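Local coordinates for Non-structural protein 2 (Bluetongue virus, PDB 1UTY) that binds single-stranded RNA, the crystallised fragment being the RNA-binding domain of this orbivirus phosphoprotein, at residues K54-Y66 with D70-H82. Residues are numbered along the deposited sequence; the frame is centred on the assembly and turned at random.
Sequences KGYVLNVPGPGAY and DGQDIISLMLTPH
Gly64 and Tyr66 pair with Leu79 and Leu77 as the antiparallel ladder of a beta hairpin closed by a type II' turn from Asp70 to Asp73. Each residue both gives and takes a backbone hydrogen bond: Gly64 N reaches Leu79 O at 2.9 Å, and Tyr66 N meets Leu77 O at 2.8 Å in an almost straight bond (176° at the hydrogen). Between them lies the non-hydrogen-bonded pair Ala65–Met78. Among side chains, the Tyr56 hydroxyl donates to the anti lone pair of Asp70 OD2 at 2.7 Å; Lys120 salt-bridges the same oxygen. Tyr66 OH bonds to Gly62 O at 2.6 Å from above the carbonyl plane, tying the loop back onto the strand. Apolar contacts line both faces of the hairpin. Met78, bent at chi2 (-57°), lays SD 3.6 Å from Ala65 CB. On the other face, Leu79 CD1 reaches Tyr66 CD2 at 3.8 Å, the side chains crossing at about a right angle, and Val60 CG1 sits over the Tyr66 ring centre. Leu58 CD2 meets Leu77 CD1 tip to tip, and Ile75 CD1 makes a CH-pi contact with one face of the Tyr56 ring. Strand 56-59 faces the hairpin through side chains only: its axis stays 11.7 Å from that of strand 73-79, crossing at -38°, so their common mixed sheet must curl. Ile12 of strand 10-15 packs against Leu58 and Ile75, while Trp94 and Tyr131 touch Met78 on the opposite face.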
loop_
_atom_site.group_PDB
_atom_site.type_symbol
_atom_site.label_atom_id
_atom_site.label_comp_id
_atom_site.label_asym_id
_atom_site.label_seq_id
_atom_site.Cartn_x
_atom_site.Cartn_y
_atom_site.Cartn_z
ATOM N N LYS A 54 8.180 11.229 15.370
ATOM C CA LYS A 54 8.433 10.015 14.594
ATOM C C LYS A 54 7.255 9.023 14.639
ATOM O O LYS A 54 7.361 7.905 14.156
ATOM C CB LYS A 54 9.754 9.355 15.037
ATOM N N GLY A 55 6.128 9.446 15.208
ATOM C CA GLY A 55 4.933 8.621 15.263
ATOM C C GLY A 55 4.052 8.652 14.016
ATOM O O GLY A 55 4.146 9.569 13.172
ATOM N N TYR A 56 3.190 7.647 13.917
ATOM C CA TYR A 56 2.226 7.520 12.823
ATOM C C TYR A 56 0.849 7.883 13.343
ATOM O O TYR A 56 0.416 7.346 14.367
ATOM C CB TYR A 56 2.186 6.073 12.284
ATOM C CG TYR A 56 3.500 5.599 11.712
ATOM C CD1 TYR A 56 4.558 5.219 12.544
ATOM C CD2 TYR A 56 3.697 5.552 10.338
ATOM C CE1 TYR A 56 5.784 4.808 12.008
ATOM C CE2 TYR A 56 4.903 5.141 9.802
ATOM C CZ TYR A 56 5.933 4.768 10.638
ATOM O OH TYR A 56 7.106 4.352 10.085
ATOM N N VAL A 57 0.169 8.795 12.662
ATOM C CA VAL A 57 -1.237 9.015 12.936
ATOM C C VAL A 57 -2.004 8.184 11.921
ATOM O O VAL A 57 -1.905 8.391 10.713
ATOM C CB VAL A 57 -1.645 10.505 12.853
ATOM C CG1 VAL A 57 -3.152 10.663 12.924
ATOM C CG2 VAL A 57 -0.975 11.307 13.956
ATOM N N LEU A 58 -2.734 7.209 12.431
ATOM C CA LEU A 58 -3.572 6.379 11.613
ATOM C C LEU A 58 -5.017 6.829 11.815
ATOM O O LEU A 58 -5.682 6.452 12.787
ATOM C CB LEU A 58 -3.374 4.911 11.988
ATOM C CG LEU A 58 -4.165 3.877 11.176
ATOM C CD1 LEU A 58 -3.971 4.107 9.654
ATOM C CD2 LEU A 58 -3.773 2.453 11.610
ATOM N N ASN A 59 -5.464 7.682 10.902
ATOM C CA ASN A 59 -6.829 8.168 10.852
ATOM C C ASN A 59 -7.642 7.098 10.124
ATOM O O ASN A 59 -7.406 6.830 8.932
ATOM C CB ASN A 59 -6.826 9.500 10.104
ATOM C CG ASN A 59 -8.215 10.161 9.992
ATOM O OD1 ASN A 59 -9.235 9.572 10.294
ATOM N ND2 ASN A 59 -8.230 11.395 9.510
ATOM N N VAL A 60 -8.551 6.435 10.841
ATOM C CA VAL A 60 -9.450 5.466 10.196
ATOM C C VAL A 60 -10.919 5.809 10.428
ATOM O O VAL A 60 -11.231 6.493 11.392
ATOM C CB VAL A 60 -9.153 3.973 10.596
ATOM C CG1 VAL A 60 -7.693 3.625 10.358
ATOM C CG2 VAL A 60 -9.558 3.670 12.015
ATOM N N PRO A 61 -11.809 5.355 9.540
ATOM C CA PRO A 61 -13.257 5.585 9.699
ATOM C C PRO A 61 -14.023 4.452 10.421
ATOM O O PRO A 61 -15.218 4.621 10.699
ATOM C CB PRO A 61 -13.731 5.679 8.249
ATOM C CG PRO A 61 -12.840 4.642 7.542
ATOM C CD PRO A 61 -11.511 4.639 8.284
ATOM N N GLY A 62 -13.349 3.341 10.718
ATOM C CA GLY A 62 -13.963 2.177 11.336
ATOM C C GLY A 62 -13.064 0.943 11.248
ATOM O O GLY A 62 -11.873 1.043 10.890
ATOM N N PRO A 63 -13.625 -0.231 11.532
ATOM C CA PRO A 63 -12.829 -1.467 11.562
ATOM C C PRO A 63 -12.287 -1.825 10.178
ATOM O O PRO A 63 -12.844 -1.395 9.165
ATOM C CB PRO A 63 -13.810 -2.538 12.070
ATOM C CG PRO A 63 -15.175 -1.949 11.969
ATOM C CD PRO A 63 -15.052 -0.466 11.792
ATOM N N GLY A 64 -11.209 -2.600 10.143
ATOM C CA GLY A 64 -10.520 -2.893 8.906
ATOM C C GLY A 64 -9.104 -3.399 9.092
ATOM O O GLY A 64 -8.523 -3.314 10.185
ATOM N N ALA A 65 -8.573 -3.962 8.015
ATOM C CA ALA A 65 -7.175 -4.320 7.914
ATOM C C ALA A 65 -6.421 -3.141 7.307
ATOM O O ALA A 65 -6.743 -2.701 6.210
ATOM C CB ALA A 65 -7.024 -5.535 7.034
ATOM N N TYR A 66 -5.429 -2.626 8.033
ATOM C CA TYR A 66 -4.658 -1.465 7.594
ATOM C C TYR A 66 -3.156 -1.764 7.605
ATOM O O TYR A 66 -2.605 -2.215 8.605
ATOM C CB TYR A 66 -4.949 -0.261 8.485
ATOM C CG TYR A 66 -6.411 0.112 8.581
ATOM C CD1 TYR A 66 -6.995 0.915 7.618
ATOM C CD2 TYR A 66 -7.207 -0.326 9.646
ATOM C CE1 TYR A 66 -8.321 1.271 7.694
ATOM C CE2 TYR A 66 -8.538 0.035 9.742
ATOM C CZ TYR A 66 -9.084 0.836 8.752
ATOM O OH TYR A 66 -10.394 1.219 8.785
ATOM N N ASP A 70 5.757 2.527 4.757
ATOM C CA ASP A 70 6.735 3.566 4.940
ATOM C C ASP A 70 8.094 3.049 4.479
ATOM O O ASP A 70 9.018 2.872 5.277
ATOM C CB ASP A 70 6.750 3.977 6.414
ATOM C CG ASP A 70 7.578 5.202 6.661
ATOM O OD1 ASP A 70 8.018 5.831 5.663
ATOM O OD2 ASP A 70 7.847 5.596 7.824
ATOM N N GLY A 71 8.205 2.811 3.175
ATOM C CA GLY A 71 9.430 2.282 2.606
ATOM C C GLY A 71 9.664 0.859 3.054
ATOM O O GLY A 71 8.864 -0.035 2.743
ATOM N N GLN A 72 10.743 0.660 3.805
ATOM C CA GLN A 72 11.090 -0.658 4.334
ATOM C C GLN A 72 10.275 -0.988 5.590
ATOM O O GLN A 72 10.076 -2.159 5.907
ATOM C CB GLN A 72 12.597 -0.741 4.629
ATOM N N ASP A 73 9.808 0.047 6.294
ATOM C CA ASP A 73 8.991 -0.107 7.494
ATOM C C ASP A 73 7.532 -0.323 7.119
ATOM O O ASP A 73 6.880 0.566 6.561
ATOM C CB ASP A 73 9.113 1.122 8.397
ATOM C CG ASP A 73 10.488 1.268 9.013
ATOM O OD1 ASP A 73 11.250 0.278 9.073
ATOM O OD2 ASP A 73 10.899 2.352 9.470
ATOM N N ILE A 74 7.031 -1.517 7.424
ATOM C CA ILE A 74 5.649 -1.896 7.133
ATOM C C ILE A 74 4.968 -2.331 8.431
ATOM O O ILE A 74 5.422 -3.274 9.092
ATOM C CB ILE A 74 5.612 -3.026 6.070
ATOM C CG1 ILE A 74 6.378 -2.607 4.807
ATOM C CG2 ILE A 74 4.209 -3.331 5.679
ATOM C CD1 ILE A 74 6.965 -3.744 4.013
ATOM N N ILE A 75 3.894 -1.636 8.796
ATOM C CA ILE A 75 3.122 -1.957 9.999
ATOM C C ILE A 75 1.725 -2.468 9.632
ATOM O O ILE A 75 0.945 -1.742 9.023
ATOM C CB ILE A 75 3.025 -0.727 10.936
ATOM C CG1 ILE A 75 4.403 -0.083 11.127
ATOM C CG2 ILE A 75 2.469 -1.136 12.296
ATOM C CD1 ILE A 75 4.478 1.364 10.706
ATOM N N SER A 76 1.420 -3.709 9.997
ATOM C CA SER A 76 0.134 -4.315 9.642
ATOM C C SER A 76 -0.771 -4.372 10.857
ATOM O O SER A 76 -0.383 -4.906 11.895
ATOM C CB SER A 76 0.309 -5.735 9.094
ATOM O OG SER A 76 1.195 -5.752 7.998
ATOM N N LEU A 77 -1.984 -3.849 10.719
ATOM C CA LEU A 77 -2.882 -3.747 11.858
ATOM C C LEU A 77 -4.277 -4.264 11.535
ATOM O O LEU A 77 -4.872 -3.917 10.498
ATOM C CB LEU A 77 -2.978 -2.306 12.348
ATOM C CG LEU A 77 -1.696 -1.568 12.707
ATOM C CD1 LEU A 77 -1.285 -0.636 11.538
ATOM C CD2 LEU A 77 -1.901 -0.790 13.998
ATOM N N MET A 78 -4.782 -5.106 12.428
ATOM C CA MET A 78 -6.186 -5.479 12.422
ATOM C C MET A 78 -6.914 -4.688 13.498
ATOM O O MET A 78 -6.684 -4.889 14.694
ATOM C CB MET A 78 -6.344 -6.973 12.677
ATOM C CG MET A 78 -5.777 -7.861 11.596
ATOM S SD MET A 78 -6.494 -7.529 9.970
ATOM C CE MET A 78 -5.758 -8.842 9.088
ATOM N N LEU A 79 -7.776 -3.769 13.077
ATOM C CA LEU A 79 -8.576 -3.005 14.039
ATOM C C LEU A 79 -10.005 -3.462 13.957
ATOM O O LEU A 79 -10.673 -3.226 12.938
ATOM C CB LEU A 79 -8.476 -1.493 13.779
ATOM C CG LEU A 79 -7.060 -0.929 13.615
ATOM C CD1 LEU A 79 -7.115 0.566 13.321
ATOM C CD2 LEU A 79 -6.151 -1.242 14.861
ATOM N N THR A 80 -10.477 -4.139 14.998
ATOM C CA THR A 80 -11.859 -4.582 15.008
ATOM C C THR A 80 -12.631 -3.810 16.055
ATOM O O THR A 80 -12.029 -3.019 16.788
ATOM C CB THR A 80 -11.987 -6.124 15.230
ATOM O OG1 THR A 80 -11.673 -6.443 16.585
ATOM C CG2 THR A 80 -10.957 -6.890 14.392
ATOM N N PRO A 81 -13.953 -4.028 16.126
ATOM C CA PRO A 81 -14.759 -3.470 17.217
ATOM C C PRO A 81 -14.366 -4.095 18.548
ATOM O O PRO A 81 -14.591 -3.492 19.594
ATOM C CB PRO A 81 -16.203 -3.879 16.857
ATOM C CG PRO A 81 -16.171 -4.333 15.436
ATOM C CD PRO A 81 -14.770 -4.817 15.183
ATOM N N HIS A 82 -13.775 -5.287 18.517
ATOM C CA HIS A 82 -13.492 -6.003 19.764
ATOM C C HIS A 82 -12.016 -6.314 20.007
ATOM O O HIS A 82 -11.699 -7.062 20.910
ATOM C CB HIS A 82 -14.303 -7.303 19.812
ATOM C CG HIS A 82 -15.784 -7.095 19.713
ATOM N ND1 HIS A 82 -16.493 -6.345 20.630
ATOM C CD2 HIS A 82 -16.684 -7.526 18.798
ATOM C CE1 HIS A 82 -17.769 -6.331 20.288
ATOM N NE2 HIS A 82 -17.912 -7.040 19.179
#